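Local coordinates for protein minor fimbrium tip subunit Mfa3 (Porphyromonas gingivalis ATCC 33277, PDB 5NF4) that forms part of the tip of the minor fimbriae, filaments that mediate biofilm formation and adhesion to host cells and to other oral bacteria, at residues Asp78-Glu83 against Pro108-Phe113; Lys84-Phe89 against Phe102-Lys107; Val290-His295 against Arg324-Arg329. One frame throughout, in Å; residues are numbered along the deposited sequence.

Contacts 1 and 2 lie together at one end of the elongated chain, touching where V85 packs on R111 and L106 on R111, whereas contact 3 lies on the opposite side of the chain's centre, about 39 Å from either, centre to centre. Contact 1 joins a hairpin turn to strand 109-117 at a partly buried site, by charge and hydrogen bonds. Contact 2, also partly buried, sets strand 84-91, which leaves that turn, against strand 99-106, which precedes 109-117; ring stacking, apolar side chains and water do the work. Contact 3 is buried, and there tyrosines combine apolar packing with shared hydroxyl bonds. Polar chemistry thus serves both surface and interior, differing in how it is partnered.

Contact 1: Asp78-Glu83 against Pro108-Phe113; sequences DSNTGE and PGQRDF
D78 and R111 meet as a non-hydrogen-bonded antiparallel pair where the beta hairpin of strands 71-78 and 84-91 begins its turn beside strand 109-117. Their side chains start off in diverging directions, yet their ends converge: with CG anti to the backbone N (chi1 -172°), the D78 carboxylate reaches back to R111. The carboxylate and guanidinium planes are 84° apart. NH1 of R111 makes a salt bridge to OD2 of D78 at 2.8 Å; the oxygen lies in the guanidinium plane, but the nitrogen approaches from above the carboxylate plane. Two waters also donate to OD2, one linking it to the backbone N of Q110 and the other to NH2 of R111. The second carboxylate oxygen serves the turn: OD1 of D78 accepts from N of N80 at 3.0 Å, an Asx turn, and on the opposite face from N of T81 at 2.9 Å, completing an Asx motif. Across the contact, O of Q110 takes a nearly straight bond from N of S79 (3.0 Å, 172°). On its other face it accepts from its own neighbour, NH1 of R111, at 2.9 Å, which also steadies the guanidinium. S79 points toward the strand, and its OG donates to OD1 of D112 at 2.7 Å from above the carboxylate plane, an oxygen that also accepts from the backbone N of N167.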
loop_
_atom_site.group_PDB
_atom_site.type_symbol
_atom_site.label_atom_id
_atom_site.label_comp_id
_atom_site.label_asym_id
_atom_site.label_seq_id
_atom_site.Cartn_x
_atom_site.Cartn_y
_atom_site.Cartn_z
ATOM N N ASP A 78 24.362 -3.487 -10.052
ATOM C CA ASP A 78 25.535 -2.821 -9.477
ATOM C C ASP A 78 25.157 -1.378 -9.144
ATOM O O ASP A 78 24.628 -0.677 -10.005
ATOM C CB ASP A 78 26.689 -2.854 -10.461
ATOM C CG ASP A 78 27.991 -2.351 -9.855
ATOM O OD1 ASP A 78 28.182 -1.123 -9.800
ATOM O OD2 ASP A 78 28.817 -3.183 -9.431
ATOM N N SER A 79 25.393 -0.940 -7.907
ATOM C CA SER A 79 24.956 0.386 -7.469
ATOM C C SER A 79 25.587 1.519 -8.270
ATOM O O SER A 79 24.961 2.568 -8.424
ATOM C CB SER A 79 25.261 0.578 -5.981
ATOM O OG SER A 79 24.650 -0.451 -5.225
ATOM N N ASN A 80 26.791 1.282 -8.791
ATOM C CA ASN A 80 27.558 2.311 -9.480
ATOM C C ASN A 80 27.424 2.248 -10.986
ATOM O O ASN A 80 27.186 3.277 -11.619
ATOM C CB ASN A 80 29.030 2.211 -9.078
ATOM C CG ASN A 80 29.216 2.412 -7.595
ATOM O OD1 ASN A 80 28.644 3.339 -7.028
ATOM N ND2 ASN A 80 29.983 1.536 -6.950
ATOM N N THR A 81 27.537 1.055 -11.556
ATOM C CA THR A 81 27.524 0.925 -13.017
ATOM C C THR A 81 26.083 0.751 -13.531
ATOM O O THR A 81 25.805 1.022 -14.694
ATOM C CB THR A 81 28.319 -0.235 -13.505
ATOM O OG1 THR A 81 27.660 -1.460 -13.171
ATOM C CG2 THR A 81 29.761 -0.229 -12.915
ATOM N N GLY A 82 25.196 0.272 -12.670
ATOM C CA GLY A 82 23.816 -0.006 -13.078
ATOM C C GLY A 82 23.615 -1.329 -13.802
ATOM O O GLY A 82 22.493 -1.670 -14.216
ATOM N N GLU A 83 24.689 -2.097 -13.945
ATOM C CA GLU A 83 24.626 -3.400 -14.580
ATOM C C GLU A 83 23.727 -4.367 -13.799
ATOM O O GLU A 83 23.809 -4.438 -12.582
ATOM C CB GLU A 83 26.028 -3.992 -14.692
ATOM C CG GLU A 83 26.050 -5.338 -15.405
ATOM C CD GLU A 83 27.403 -6.062 -15.353
ATOM O OE1 GLU A 83 28.252 -5.763 -14.485
ATOM O OE2 GLU A 83 27.592 -6.951 -16.204
ATOM N N PRO A 108 30.308 -10.269 -5.664
ATOM C CA PRO A 108 30.275 -9.278 -4.578
ATOM C C PRO A 108 30.408 -7.848 -5.046
ATOM O O PRO A 108 30.836 -7.596 -6.167
ATOM C CB PRO A 108 31.485 -9.650 -3.729
ATOM C CG PRO A 108 32.463 -10.211 -4.738
ATOM C CD PRO A 108 31.608 -10.974 -5.734
ATOM N N GLY A 109 30.022 -6.916 -4.183
ATOM C CA GLY A 109 30.182 -5.501 -4.456
ATOM C C GLY A 109 29.041 -4.709 -3.848
ATOM O O GLY A 109 28.450 -5.148 -2.870
ATOM N N GLN A 110 28.778 -3.528 -4.398
ATOM C CA GLN A 110 27.695 -2.664 -3.939
ATOM C C GLN A 110 26.507 -2.943 -4.822
ATOM O O GLN A 110 26.629 -2.869 -6.048
ATOM C CB GLN A 110 28.072 -1.183 -4.029
ATOM C CG GLN A 110 29.294 -0.830 -3.205
ATOM C CD GLN A 110 29.207 -1.422 -1.812
ATOM O OE1 GLN A 110 29.992 -2.330 -1.436
ATOM N NE2 GLN A 110 28.226 -0.945 -1.048
ATOM N N ARG A 111 25.390 -3.321 -4.215
ATOM C CA ARG A 111 24.232 -3.758 -5.001
ATOM C C ARG A 111 22.947 -3.094 -4.567
ATOM O O ARG A 111 22.699 -2.857 -3.380
ATOM C CB ARG A 111 24.074 -5.291 -4.916
ATOM C CG ARG A 111 24.967 -6.088 -5.884
ATOM C CD ARG A 111 26.420 -6.280 -5.395
ATOM N NE ARG A 111 27.156 -6.988 -6.421
ATOM C CZ ARG A 111 27.731 -6.410 -7.468
ATOM N NH1 ARG A 111 27.718 -5.088 -7.624
ATOM N NH2 ARG A 111 28.351 -7.158 -8.349
ATOM N N ASP A 112 22.138 -2.775 -5.572
ATOM C CA ASP A 112 20.772 -2.310 -5.373
ATOM C C ASP A 112 19.799 -3.473 -5.642
ATOM O O ASP A 112 19.835 -4.058 -6.714
ATOM C CB ASP A 112 20.470 -1.161 -6.324
ATOM C CG ASP A 112 21.179 0.140 -5.974
ATOM O OD1 ASP A 112 22.062 0.225 -5.092
ATOM O OD2 ASP A 112 20.783 1.144 -6.592
ATOM N N PHE A 113 18.951 -3.806 -4.667
ATOM C CA PHE A 113 18.040 -4.952 -4.749
ATOM C C PHE A 113 16.623 -4.406 -4.951
ATOM O O PHE A 113 16.209 -3.532 -4.215
ATOM C CB PHE A 113 18.042 -5.768 -3.480
ATOM C CG PHE A 113 19.304 -6.580 -3.260
ATOM C CD1 PHE A 113 20.506 -5.969 -2.912
ATOM C CD2 PHE A 113 19.252 -7.956 -3.363
ATOM C CE1 PHE A 113 21.633 -6.744 -2.691
ATOM C CE2 PHE A 113 20.363 -8.717 -3.155
ATOM C CZ PHE A 113 21.554 -8.117 -2.815
HETATM O O HOH W 1 30.351 -2.934 -6.831
HETATM O O HOH W 2 29.673 -5.772 -10.524
#

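Contact 2: Lys84-Phe89 against Phe102-Lys107; sequences KVAEHF and FTVKLK
H88 lies flat against F102, a face-to-face stack with planes 5° apart and ring centroids 3.9 Å apart. The imidazole can be followed outward atom by atom. Its CB is 3.8 Å from CE1 of F102, and CG settles closer to the same carbon, at 3.5 Å. CG is anti to the backbone N (chi1 -176°), which carries the ring out toward the facing strand. Of the two branches, ND1 lies 3.7 Å from CD1 of F102, as CE1 beyond it also does, while CD2 comes over the centre of the phenyl ring. The tip, NE2, lies 3.7 Å from F102 CG, at the root of that ring; with the CB end beside CE1, the side chains run past each other in opposite directions. Farther along, the methyl of A86 rests against both V104 CG2 and L106 CB. Where strand 84-91 begins and strand 99-106 ends, water bridges the backbones: O of V85 accepts from two waters, one reaching N of K107, the other O of K105. V85 and A86 both face V76, a classic beta bulge. Strand 84-91 is hydrogen-bonded to 71-78 and strand 99-106 to 41-49; the two meet through side chains, consistent with facing layers of a beta sandwich.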
loop_
_atom_site.group_PDB
_atom_site.type_symbol
_atom_site.label_atom_id
_atom_site.label_comp_id
_atom_site.label_asym_id
_atom_site.label_seq_id
_atom_site.Cartn_x
_atom_site.Cartn_y
_atom_site.Cartn_z
ATOM N N LYS A 84 22.898 -5.134 -14.500
ATOM C CA LYS A 84 22.153 -6.216 -13.842
ATOM C C LYS A 84 23.116 -7.300 -13.448
ATOM O O LYS A 84 23.843 -7.808 -14.296
ATOM C CB LYS A 84 21.067 -6.786 -14.761
ATOM C CG LYS A 84 20.197 -7.832 -14.096
ATOM C CD LYS A 84 18.700 -7.675 -14.461
ATOM C CE LYS A 84 18.437 -7.850 -15.948
ATOM N NZ LYS A 84 17.015 -8.259 -16.309
ATOM N N VAL A 85 23.154 -7.646 -12.163
ATOM C CA VAL A 85 24.098 -8.684 -11.706
ATOM C C VAL A 85 23.439 -9.948 -11.147
ATOM O O VAL A 85 24.122 -10.940 -10.897
ATOM C CB VAL A 85 25.067 -8.120 -10.662
ATOM C CG1 VAL A 85 25.912 -7.010 -11.284
ATOM C CG2 VAL A 85 24.342 -7.629 -9.425
ATOM N N ALA A 86 22.119 -9.950 -10.993
ATOM C CA ALA A 86 21.410 -11.168 -10.596
ATOM C C ALA A 86 19.920 -10.922 -10.732
ATOM O O ALA A 86 19.491 -9.789 -10.669
ATOM C CB ALA A 86 21.735 -11.574 -9.154
ATOM N N GLU A 87 19.152 -11.981 -10.919
ATOM C CA GLU A 87 17.703 -11.853 -10.863
ATOM C C GLU A 87 17.117 -13.202 -10.549
ATOM O O GLU A 87 17.751 -14.259 -10.752
ATOM C CB GLU A 87 17.145 -11.270 -12.167
ATOM C CG GLU A 87 17.233 -12.140 -13.373
ATOM C CD GLU A 87 16.746 -11.438 -14.648
ATOM O OE1 GLU A 87 16.288 -10.275 -14.568
ATOM O OE2 GLU A 87 16.813 -12.053 -15.731
ATOM N N HIS A 88 15.910 -13.187 -10.007
ATOM C CA HIS A 88 15.270 -14.407 -9.576
ATOM C C HIS A 88 13.769 -14.238 -9.652
ATOM O O HIS A 88 13.262 -13.169 -9.354
ATOM C CB HIS A 88 15.661 -14.765 -8.141
ATOM C CG HIS A 88 15.106 -16.070 -7.697
ATOM N ND1 HIS A 88 15.831 -17.241 -7.760
ATOM C CD2 HIS A 88 13.883 -16.408 -7.234
ATOM C CE1 HIS A 88 15.086 -18.237 -7.323
ATOM N NE2 HIS A 88 13.891 -17.762 -7.020
ATOM N N PHE A 89 13.075 -15.308 -10.027
ATOM C CA PHE A 89 11.613 -15.247 -10.037
ATOM C C PHE A 89 11.028 -16.422 -9.253
ATOM O O PHE A 89 11.457 -17.583 -9.408
ATOM C CB PHE A 89 11.086 -15.222 -11.474
ATOM C CG PHE A 89 9.605 -15.135 -11.548
ATOM C CD1 PHE A 89 8.979 -13.934 -11.350
ATOM C CD2 PHE A 89 8.846 -16.274 -11.788
ATOM C CE1 PHE A 89 7.564 -13.838 -11.421
ATOM C CE2 PHE A 89 7.451 -16.201 -11.854
ATOM C CZ PHE A 89 6.822 -14.990 -11.653
ATOM N N PHE A 102 14.950 -18.531 -0.818
ATOM C CA PHE A 102 15.704 -19.102 -1.934
ATOM C C PHE A 102 17.160 -18.637 -1.919
ATOM O O PHE A 102 17.483 -17.612 -1.327
ATOM C CB PHE A 102 15.048 -18.724 -3.270
ATOM C CG PHE A 102 14.935 -17.243 -3.517
ATOM C CD1 PHE A 102 15.967 -16.514 -4.116
ATOM C CD2 PHE A 102 13.774 -16.561 -3.178
ATOM C CE1 PHE A 102 15.852 -15.143 -4.355
ATOM C CE2 PHE A 102 13.655 -15.204 -3.405
ATOM C CZ PHE A 102 14.684 -14.483 -4.009
ATOM N N THR A 103 18.012 -19.383 -2.603
ATOM C CA THR A 103 19.429 -19.047 -2.698
ATOM C C THR A 103 19.773 -18.453 -4.065
ATOM O O THR A 103 19.308 -18.946 -5.071
ATOM C CB THR A 103 20.234 -20.285 -2.443
ATOM O OG1 THR A 103 19.881 -20.790 -1.148
ATOM C CG2 THR A 103 21.724 -19.972 -2.488
ATOM N N VAL A 104 20.579 -17.392 -4.092
ATOM C CA VAL A 104 21.032 -16.774 -5.337
ATOM C C VAL A 104 22.573 -16.689 -5.326
ATOM O O VAL A 104 23.180 -16.480 -4.277
ATOM C CB VAL A 104 20.441 -15.366 -5.550
ATOM C CG1 VAL A 104 20.953 -14.395 -4.508
ATOM C CG2 VAL A 104 20.788 -14.852 -6.925
ATOM N N LYS A 105 23.181 -16.865 -6.492
ATOM C CA LYS A 105 24.640 -16.720 -6.656
ATOM C C LYS A 105 24.928 -15.413 -7.401
ATOM O O LYS A 105 24.249 -15.099 -8.371
ATOM C CB LYS A 105 25.195 -17.905 -7.421
ATOM C CG LYS A 105 26.680 -17.839 -7.725
ATOM C CD LYS A 105 27.080 -19.075 -8.530
ATOM C CE LYS A 105 28.255 -18.804 -9.447
ATOM N NZ LYS A 105 28.689 -20.038 -10.171
ATOM N N LEU A 106 25.889 -14.624 -6.940
ATOM C CA LEU A 106 26.244 -13.391 -7.642
ATOM C C LEU A 106 27.641 -12.947 -7.280
ATOM O O LEU A 106 28.233 -13.472 -6.371
ATOM C CB LEU A 106 25.248 -12.247 -7.357
ATOM C CG LEU A 106 25.301 -11.562 -5.991
ATOM C CD1 LEU A 106 24.570 -10.220 -5.989
ATOM C CD2 LEU A 106 24.754 -12.497 -4.898
ATOM N N LYS A 107 28.146 -11.944 -7.977
ATOM C CA LYS A 107 29.442 -11.378 -7.648
ATOM C C LYS A 107 29.302 -10.351 -6.531
ATOM O O LYS A 107 28.286 -9.651 -6.444
ATOM C CB LYS A 107 30.064 -10.726 -8.881
ATOM C CG LYS A 107 30.338 -11.741 -10.014
ATOM C CD LYS A 107 31.406 -12.772 -9.580
ATOM C CE LYS A 107 31.838 -13.696 -10.714
ATOM N NZ LYS A 107 32.918 -14.637 -10.255
HETATM O O HOH W 3 26.812 -11.346 -10.649
HETATM O O HOH W 4 23.912 -13.817 -10.659
#

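Contact 3: Val290-His295 against Arg324-Arg329; sequences VPIITH and RHYIYR
V290 touches Y328 near the end of strand 287-291, its CG1 lying 4.2 Å from CE2 of the tyrosine ring. This is the start of a segment that leaves its strand and runs over the tyrosine-bearing side of strand 324-332, where Y326 and Y328, two residues apart, both point toward it. P291 turns its ring away; its carbonyl O instead accepts from OH of Y304, a hydroxyl also bonded to OH of Y328. I292 then comes between the two tyrosines. Its CG2, anti to the backbone N, reaches CD2 of Y326 at 3.9 Å and OH of Y328 at 3.7 Å, and its side chain crosses that of Y326 at about a right angle. The Y328 hydroxyl also sits 3.5 Å from CA of I292, pressed close to the backbone. At I293 the side chain points away, to F307 and A308 of helix 304-308, while the carbonyl O meets the edge of the Y326 ring in its plane, 3.2 Å from CE2. T294 completes the walk. Its chi1 of -63° turns OG1 to face Y326, where it accepts from OH of Y326 at 2.8 Å. OG1 also lies in the plane of that ring. It is bonded in turn to O of T319, and the phenol to N of Y321. Both tyrosines thus bring a hydroxyl into a buried site and find polar partners there, Y328 in Y304 and Y326 in T294 and Y321, consistent with the hydroxyl bonds setting where the ring ends lie while aliphatic side chains pack against the rings.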
loop_
_atom_site.group_PDB
_atom_site.type_symbol
_atom_site.label_atom_id
_atom_site.label_comp_id
_atom_site.label_asym_id
_atom_site.label_seq_id
_atom_site.Cartn_x
_atom_site.Cartn_y
_atom_site.Cartn_z
ATOM N N VAL A 290 -16.651 11.873 5.493
ATOM C CA VAL A 290 -15.599 11.772 6.480
ATOM C C VAL A 290 -14.277 11.767 5.733
ATOM O O VAL A 290 -13.897 10.765 5.155
ATOM C CB VAL A 290 -15.724 10.521 7.316
ATOM C CG1 VAL A 290 -14.622 10.450 8.409
ATOM C CG2 VAL A 290 -17.135 10.453 7.946
ATOM N N PRO A 291 -13.594 12.905 5.708
ATOM C CA PRO A 291 -12.274 12.947 5.053
ATOM C C PRO A 291 -11.302 12.026 5.770
ATOM O O PRO A 291 -11.336 11.927 6.996
ATOM C CB PRO A 291 -11.862 14.424 5.176
ATOM C CG PRO A 291 -13.128 15.161 5.429
ATOM C CD PRO A 291 -13.964 14.213 6.267
ATOM N N ILE A 292 -10.442 11.376 4.998
ATOM C CA ILE A 292 -9.425 10.471 5.519
ATOM C C ILE A 292 -8.115 11.247 5.652
ATOM O O ILE A 292 -7.752 11.992 4.744
ATOM C CB ILE A 292 -9.293 9.261 4.583
ATOM C CG1 ILE A 292 -10.602 8.464 4.585
ATOM C CG2 ILE A 292 -8.128 8.374 4.998
ATOM C CD1 ILE A 292 -10.709 7.506 3.419
ATOM N N ILE A 293 -7.467 11.140 6.809
ATOM C CA ILE A 293 -6.215 11.850 7.074
ATOM C C ILE A 293 -5.173 10.898 7.614
ATOM O O ILE A 293 -5.506 9.797 8.051
ATOM C CB ILE A 293 -6.402 12.984 8.079
ATOM C CG1 ILE A 293 -6.635 12.438 9.509
ATOM C CG2 ILE A 293 -7.581 13.828 7.679
ATOM C CD1 ILE A 293 -6.930 13.511 10.546
ATOM N N THR A 294 -3.919 11.345 7.579
ATOM C CA THR A 294 -2.835 10.691 8.286
ATOM C C THR A 294 -2.416 11.590 9.425
ATOM O O THR A 294 -1.843 12.664 9.212
ATOM C CB THR A 294 -1.625 10.410 7.355
ATOM O OG1 THR A 294 -2.029 9.505 6.318
ATOM C CG2 THR A 294 -0.499 9.824 8.137
ATOM N N HIS A 295 -2.692 11.147 10.647
ATOM C CA HIS A 295 -2.345 11.910 11.835
ATOM C C HIS A 295 -1.987 11.010 12.987
ATOM O O HIS A 295 -2.792 10.177 13.391
ATOM C CB HIS A 295 -3.522 12.810 12.233
ATOM C CG HIS A 295 -3.200 13.732 13.357
ATOM N ND1 HIS A 295 -2.445 14.873 13.190
ATOM C CD2 HIS A 295 -3.511 13.673 14.672
ATOM C CE1 HIS A 295 -2.305 15.475 14.357
ATOM N NE2 HIS A 295 -2.946 14.770 15.270
ATOM N N ARG A 324 -0.493 1.255 5.180
ATOM C CA ARG A 324 -0.966 1.691 6.482
ATOM C C ARG A 324 -2.439 1.303 6.615
ATOM O O ARG A 324 -3.135 1.066 5.620
ATOM C CB ARG A 324 -0.795 3.199 6.664
ATOM C CG ARG A 324 0.669 3.675 6.559
ATOM C CD ARG A 324 1.554 3.187 7.698
ATOM N NE ARG A 324 1.245 3.768 9.010
ATOM C CZ ARG A 324 1.461 5.039 9.357
ATOM N NH1 ARG A 324 1.966 5.915 8.489
ATOM N NH2 ARG A 324 1.150 5.442 10.582
ATOM N N HIS A 325 -2.886 1.259 7.854
ATOM C CA HIS A 325 -4.233 0.798 8.202
ATOM C C HIS A 325 -4.987 1.945 8.879
ATOM O O HIS A 325 -4.608 2.382 9.975
ATOM C CB HIS A 325 -4.056 -0.427 9.100
ATOM C CG HIS A 325 -5.310 -1.174 9.449
ATOM N ND1 HIS A 325 -5.298 -2.226 10.347
ATOM C CD2 HIS A 325 -6.598 -1.037 9.049
ATOM C CE1 HIS A 325 -6.522 -2.704 10.481
ATOM N NE2 HIS A 325 -7.330 -2.001 9.706
ATOM N N TYR A 326 -6.049 2.416 8.216
ATOM C CA TYR A 326 -6.872 3.536 8.646
ATOM C C TYR A 326 -8.143 2.973 9.267
ATOM O O TYR A 326 -8.962 2.345 8.583
ATOM C CB TYR A 326 -7.187 4.465 7.460
ATOM C CG TYR A 326 -5.947 5.138 6.904
ATOM C CD1 TYR A 326 -5.086 4.444 6.061
ATOM C CD2 TYR A 326 -5.609 6.435 7.265
ATOM C CE1 TYR A 326 -3.899 5.030 5.582
ATOM C CE2 TYR A 326 -4.430 7.048 6.776
ATOM C CZ TYR A 326 -3.582 6.324 5.937
ATOM O OH TYR A 326 -2.385 6.879 5.477
ATOM N N ILE A 327 -8.278 3.176 10.575
ATOM C CA ILE A 327 -9.332 2.535 11.357
ATOM C C ILE A 327 -10.281 3.579 11.928
ATOM O O ILE A 327 -9.873 4.489 12.653
ATOM C CB ILE A 327 -8.729 1.676 12.496
ATOM C CG1 ILE A 327 -7.762 0.639 11.913
ATOM C CG2 ILE A 327 -9.834 0.966 13.294
ATOM C CD1 ILE A 327 -6.845 0.005 12.944
ATOM N N TYR A 328 -11.562 3.437 11.589
ATOM C CA TYR A 328 -12.609 4.315 12.088
ATOM C C TYR A 328 -13.599 3.547 12.937
ATOM O O TYR A 328 -13.980 2.405 12.630
ATOM C CB TYR A 328 -13.329 5.008 10.911
ATOM C CG TYR A 328 -12.389 5.940 10.205
ATOM C CD1 TYR A 328 -11.525 5.466 9.229
ATOM C CD2 TYR A 328 -12.310 7.285 10.558
ATOM C CE1 TYR A 328 -10.637 6.309 8.598
ATOM C CE2 TYR A 328 -11.410 8.137 9.934
ATOM C CZ TYR A 328 -10.590 7.644 8.949
ATOM O OH TYR A 328 -9.684 8.480 8.348
ATOM N N ARG A 329 -13.969 4.175 14.049
ATOM C CA ARG A 329 -14.988 3.658 14.941
ATOM C C ARG A 329 -16.077 4.711 14.932
ATOM O O ARG A 329 -15.853 5.854 15.336
ATOM C CB ARG A 329 -14.409 3.397 16.346
ATOM C CG ARG A 329 -13.206 2.459 16.256
ATOM C CD ARG A 329 -12.441 2.319 17.533
ATOM N NE ARG A 329 -11.716 3.517 17.963
ATOM C CZ ARG A 329 -10.621 4.011 17.388
ATOM N NH1 ARG A 329 -10.113 3.469 16.285
ATOM N NH2 ARG A 329 -10.052 5.088 17.912
#